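Local atomic coordinates of peptide ABC transporter, peptide-binding protein (Thermus thermophilus, PDB entry 2D5W), a protein that binds oligopeptides, here captured with a pentapeptide, and probably hands them to an ABC transporter for uptake. Residues A[89-92]-A[98-101]; A[91-96]-A[154-159]. One frame throughout, in Å; residues are numbered along the deposited sequence.

In the fold
Both contacts organise the loop between strand 78-86 and helix 101-112, and they share Ala-91 and Lys-92. Interaction 1 pins the loop to itself near the surface: one backbone hydrogen bond and a small Ala-Ile patch, partly buried, with Lys-92 and Pro-98 on its outer side. Interaction 2 is wholly buried, ties residues 91-96 to the distant 154-159, and relies on aromatic and proline packing instead of direct polar bonds. The two meet where the Ile-99 side chain rests against both Trp-93 and Tyr-156. Asp-103, in the first turn of helix 101-112, adds polar ties to Thr-100, Trp-93 and Lys-159.

Interaction 1 of 2, residues A[89-92]-A[98-101]; sequences PDAK and PITT
Ile-99 N donates to Ala-91 O over 3.0 Å, nearly straight at 167°. This bond closes the loop on itself and brings the backbones of Lys-92 and Pro-98 into a single beta bridge, their CA atoms 4.4 Å apart. Beside it the methyl of Ala-91 lies against the branch point of Ile-99, CB to CB 4.0 Å. The longer arm of Ile-99 then runs along the backbone: with CG1 anti to its own carbonyl carbon (chi1 -70°), CD1 settles against the backbone of Lys-92, 3.8 Å from Lys-92 C and equally near its N. Lys-92 and Pro-98 turn their own CB atoms away from this patch, and across the bridge they meet loosely, Lys-92 CG being 4.4 Å from Pro-98 CA. Further out, Ile-99 also packs on Trp-93 and Ser-210, and is buried. The next residue, Thr-100, is the N-cap of helix 101-112: its OG1 caps the N-H of Glu-102, while Asp-103 OD1, from the side chain at N3, accepts the N-H of Thr-100 as in the reciprocal half of a capping box. A bridged loop leading straight into a capped helix belongs to the WSDG-x-P-x-T segment characteristic of family 5 solute-binding proteins.

Interaction 2 of 2, residues A[91-96]-A[154-159]; sequences AKWSDG and NTYAPK
The hydroxyl of Tyr-156, whose ring lies against Trp-93, is gripped by two groups: OH is hydrogen-bonded to Ala-42 O and to Ser-210 OG. These bonds fix the far end of the phenol, and the contact with Trp-93 is made by CD1 and CE1 of the tyrosine ring. There Trp-93 CH2 approaches Tyr-156 CE1 to 3.4 Å and CZ2 lies 3.6 Å from CD1. The rings are neither stacked nor edge-to-face; their planes are inclined at 49°, with centroids 5.4 Å apart, and the two side chains run past each other in opposite directions. Tyr-156 reaches this place with CG lodged between its backbone N and carbonyl carbon (chi1 73°).

Pro-158 crosses Trp-93 at about a right angle and supplies a CH-pi contact over one face of the indole: CB stands 3.7 Å from the centroid of the six-membered ring, 13° off its normal. Pro-158 CD lies 3.5 Å from Trp-93 CH2, and the proline backbone comes slightly closer, with Pro-158 CA 3.4 Å from Trp-93 CZ2. Pro-158 is the N-cap of helix 159-173, which follows strand 136-141 in the chain; the contact thus joins the loop ahead of helix 101-112 to the N-terminus of helix 159-173, within a family 5 solute-binding protein.

Along its own chain, Trp-93 begins a type I beta turn, with Gly-96 N bonded to Trp-93 O at 2.9 Å. The indole is held at its polar end as well: NE1 is bonded to Asp-103 OD1, and OD2 of the same carboxylate receives the N-H of Lys-159. The ring of His-160 also meets that of Trp-93.

Interaction 1 of 2, residues A[89-92]-A[98-101]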
loop_
_atom_site.group_PDB
_atom_site.type_symbol
_atom_site.label_atom_id
_atom_site.label_comp_id
_atom_site.label_asym_id
_atom_site.label_seq_id
_atom_site.Cartn_x
_atom_site.Cartn_y
_atom_site.Cartn_z
ATOM N N PRO A 89 -3.353 -30.509 0.663
ATOM C CA PRO A 89 -2.379 -31.508 1.112
ATOM C C PRO A 89 -1.009 -31.348 0.463
ATOM O O PRO A 89 -0.002 -31.804 1.003
ATOM C CB PRO A 89 -3.046 -32.828 0.734
ATOM C CG PRO A 89 -3.844 -32.467 -0.483
ATOM C CD PRO A 89 -4.456 -31.143 -0.080
ATOM N N ASP A 90 -0.979 -30.698 -0.697
ATOM C CA ASP A 90 0.266 -30.494 -1.429
ATOM C C ASP A 90 0.865 -29.090 -1.313
ATOM O O ASP A 90 1.767 -28.735 -2.072
ATOM C CB ASP A 90 0.075 -30.860 -2.906
ATOM C CG ASP A 90 -1.164 -30.233 -3.511
ATOM O OD1 ASP A 90 -1.734 -29.306 -2.898
ATOM O OD2 ASP A 90 -1.566 -30.662 -4.614
ATOM N N ALA A 91 0.374 -28.291 -0.370
ATOM C CA ALA A 91 0.919 -26.948 -0.174
ATOM C C ALA A 91 2.274 -27.145 0.497
ATOM O O ALA A 91 2.353 -27.718 1.584
ATOM C CB ALA A 91 0.001 -26.131 0.720
ATOM N N LYS A 92 3.336 -26.672 -0.146
ATOM C CA LYS A 92 4.679 -26.850 0.395
ATOM C C LYS A 92 5.612 -25.660 0.245
ATOM O O LYS A 92 5.516 -24.887 -0.710
ATOM C CB LYS A 92 5.358 -28.057 -0.269
ATOM C CG LYS A 92 4.659 -29.386 -0.050
ATOM C CD LYS A 92 5.462 -30.537 -0.643
ATOM C CE LYS A 92 4.687 -31.841 -0.554
ATOM N NZ LYS A 92 4.210 -32.110 0.829
ATOM N N PRO A 98 6.203 -29.184 4.515
ATOM C CA PRO A 98 4.780 -28.903 4.322
ATOM C C PRO A 98 4.325 -27.584 4.934
ATOM O O PRO A 98 4.883 -27.123 5.927
ATOM C CB PRO A 98 4.106 -30.095 4.996
ATOM C CG PRO A 98 5.027 -30.365 6.147
ATOM C CD PRO A 98 6.394 -30.274 5.490
ATOM N N ILE A 99 3.318 -26.974 4.316
ATOM C CA ILE A 99 2.737 -25.757 4.860
ATOM C C ILE A 99 1.598 -26.302 5.723
ATOM O O ILE A 99 0.723 -27.017 5.230
ATOM C CB ILE A 99 2.198 -24.834 3.750
ATOM C CG1 ILE A 99 3.378 -24.235 2.971
ATOM C CG2 ILE A 99 1.331 -23.739 4.361
ATOM C CD1 ILE A 99 2.989 -23.419 1.753
ATOM N N THR A 100 1.624 -25.983 7.012
ATOM C CA THR A 100 0.626 -26.508 7.942
ATOM C C THR A 100 0.043 -25.430 8.837
ATOM O O THR A 100 0.440 -24.265 8.773
ATOM C CB THR A 100 1.250 -27.564 8.876
ATOM O OG1 THR A 100 2.084 -26.900 9.834
ATOM C CG2 THR A 100 2.091 -28.561 8.086
ATOM N N THR A 101 -0.885 -25.833 9.697
ATOM C CA THR A 101 -1.501 -24.893 10.610
ATOM C C THR A 101 -0.508 -24.400 11.661
ATOM O O THR A 101 -0.801 -23.459 12.391
ATOM C CB THR A 101 -2.755 -25.498 11.280
ATOM O OG1 THR A 101 -2.438 -26.780 11.833
ATOM C CG2 THR A 101 -3.877 -25.659 10.258
#

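Interaction 2 of 2, residues A[91-96]-A[154-159]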
loop_
_atom_site.group_PDB
_atom_site.type_symbol
_atom_site.label_atom_id
_atom_site.label_comp_id
_atom_site.label_asym_id
_atom_site.label_seq_id
_atom_site.Cartn_x
_atom_site.Cartn_y
_atom_site.Cartn_z
ATOM N N ALA A 91 0.374 -28.291 -0.370
ATOM C CA ALA A 91 0.919 -26.948 -0.174
ATOM C C ALA A 91 2.274 -27.145 0.497
ATOM O O ALA A 91 2.353 -27.718 1.584
ATOM C CB ALA A 91 0.001 -26.131 0.720
ATOM N N LYS A 92 3.336 -26.672 -0.146
ATOM C CA LYS A 92 4.679 -26.850 0.395
ATOM C C LYS A 92 5.612 -25.660 0.245
ATOM O O LYS A 92 5.516 -24.887 -0.710
ATOM C CB LYS A 92 5.358 -28.057 -0.269
ATOM C CG LYS A 92 4.659 -29.386 -0.050
ATOM C CD LYS A 92 5.462 -30.537 -0.643
ATOM C CE LYS A 92 4.687 -31.841 -0.554
ATOM N NZ LYS A 92 4.210 -32.110 0.829
ATOM N N TRP A 93 6.525 -25.532 1.201
ATOM C CA TRP A 93 7.531 -24.484 1.161
ATOM C C TRP A 93 8.567 -24.908 0.117
ATOM O O TRP A 93 8.657 -26.092 -0.243
ATOM C CB TRP A 93 8.200 -24.328 2.528
ATOM C CG TRP A 93 7.279 -23.840 3.613
ATOM C CD1 TRP A 93 6.737 -24.579 4.628
ATOM C CD2 TRP A 93 6.794 -22.503 3.788
ATOM N NE1 TRP A 93 5.947 -23.783 5.425
ATOM C CE2 TRP A 93 5.962 -22.504 4.931
ATOM C CE3 TRP A 93 6.981 -21.301 3.088
ATOM C CZ2 TRP A 93 5.316 -21.350 5.391
ATOM C CZ3 TRP A 93 6.338 -20.152 3.547
ATOM C CH2 TRP A 93 5.516 -20.188 4.688
ATOM N N SER A 94 9.357 -23.949 -0.355
ATOM C CA SER A 94 10.363 -24.221 -1.376
ATOM C C SER A 94 11.467 -25.185 -0.943
ATOM O O SER A 94 12.201 -25.694 -1.791
ATOM C CB SER A 94 10.979 -22.909 -1.872
ATOM O OG SER A 94 11.537 -22.170 -0.804
ATOM N N ASP A 95 11.593 -25.435 0.358
ATOM C CA ASP A 95 12.604 -26.371 0.842
ATOM C C ASP A 95 12.024 -27.777 0.975
ATOM O O ASP A 95 12.697 -28.695 1.451
ATOM C CB ASP A 95 13.192 -25.913 2.186
ATOM C CG ASP A 95 12.153 -25.819 3.292
ATOM O OD1 ASP A 95 10.959 -26.083 3.032
ATOM O OD2 ASP A 95 12.544 -25.473 4.431
ATOM N N GLY A 96 10.773 -27.942 0.552
ATOM C CA GLY A 96 10.134 -29.243 0.616
ATOM C C GLY A 96 9.275 -29.511 1.840
ATOM O O GLY A 96 8.528 -30.492 1.862
ATOM N N ASN A 154 -4.056 -14.478 3.588
ATOM C CA ASN A 154 -2.722 -15.021 3.749
ATOM C C ASN A 154 -2.348 -14.782 5.199
ATOM O O ASN A 154 -1.912 -13.691 5.571
ATOM C CB ASN A 154 -1.745 -14.304 2.813
ATOM C CG ASN A 154 -0.349 -14.892 2.860
ATOM O OD1 ASN A 154 0.484 -14.614 1.997
ATOM N ND2 ASN A 154 -0.082 -15.704 3.876
ATOM N N THR A 155 -2.564 -15.796 6.024
ATOM C CA THR A 155 -2.254 -15.694 7.440
ATOM C C THR A 155 -1.330 -16.821 7.892
ATOM O O THR A 155 -1.719 -17.677 8.683
ATOM C CB THR A 155 -3.543 -15.723 8.292
ATOM O OG1 THR A 155 -4.284 -16.912 7.993
ATOM C CG2 THR A 155 -4.408 -14.504 7.994
ATOM N N TYR A 156 -0.104 -16.825 7.382
ATOM C CA TYR A 156 0.863 -17.842 7.772
ATOM C C TYR A 156 2.278 -17.387 7.430
ATOM O O TYR A 156 2.479 -16.509 6.588
ATOM C CB TYR A 156 0.539 -19.185 7.096
ATOM C CG TYR A 156 0.846 -19.253 5.620
ATOM C CD1 TYR A 156 1.958 -19.952 5.152
ATOM C CD2 TYR A 156 0.031 -18.615 4.688
ATOM C CE1 TYR A 156 2.249 -20.016 3.793
ATOM C CE2 TYR A 156 0.314 -18.671 3.328
ATOM C CZ TYR A 156 1.425 -19.372 2.889
ATOM O OH TYR A 156 1.719 -19.429 1.544
ATOM N N ALA A 157 3.252 -17.978 8.111
ATOM C CA ALA A 157 4.665 -17.668 7.911
ATOM C C ALA A 157 5.412 -18.962 8.228
ATOM O O ALA A 157 4.896 -19.808 8.960
ATOM C CB ALA A 157 5.098 -16.540 8.845
ATOM N N PRO A 158 6.639 -19.128 7.703
ATOM C CA PRO A 158 7.394 -20.363 7.960
ATOM C C PRO A 158 7.950 -20.554 9.364
ATOM O O PRO A 158 9.055 -20.108 9.679
ATOM C CB PRO A 158 8.485 -20.323 6.899
ATOM C CG PRO A 158 8.771 -18.852 6.786
ATOM C CD PRO A 158 7.393 -18.216 6.824
ATOM N N LYS A 159 7.187 -21.257 10.191
ATOM C CA LYS A 159 7.576 -21.504 11.567
ATOM C C LYS A 159 8.889 -22.267 11.716
ATOM O O LYS A 159 9.699 -21.929 12.576
ATOM C CB LYS A 159 6.467 -22.263 12.298
ATOM C CG LYS A 159 6.781 -22.558 13.756
ATOM C CD LYS A 159 5.718 -23.449 14.377
ATOM C CE LYS A 159 6.099 -23.866 15.788
ATOM N NZ LYS A 159 5.064 -24.752 16.389
#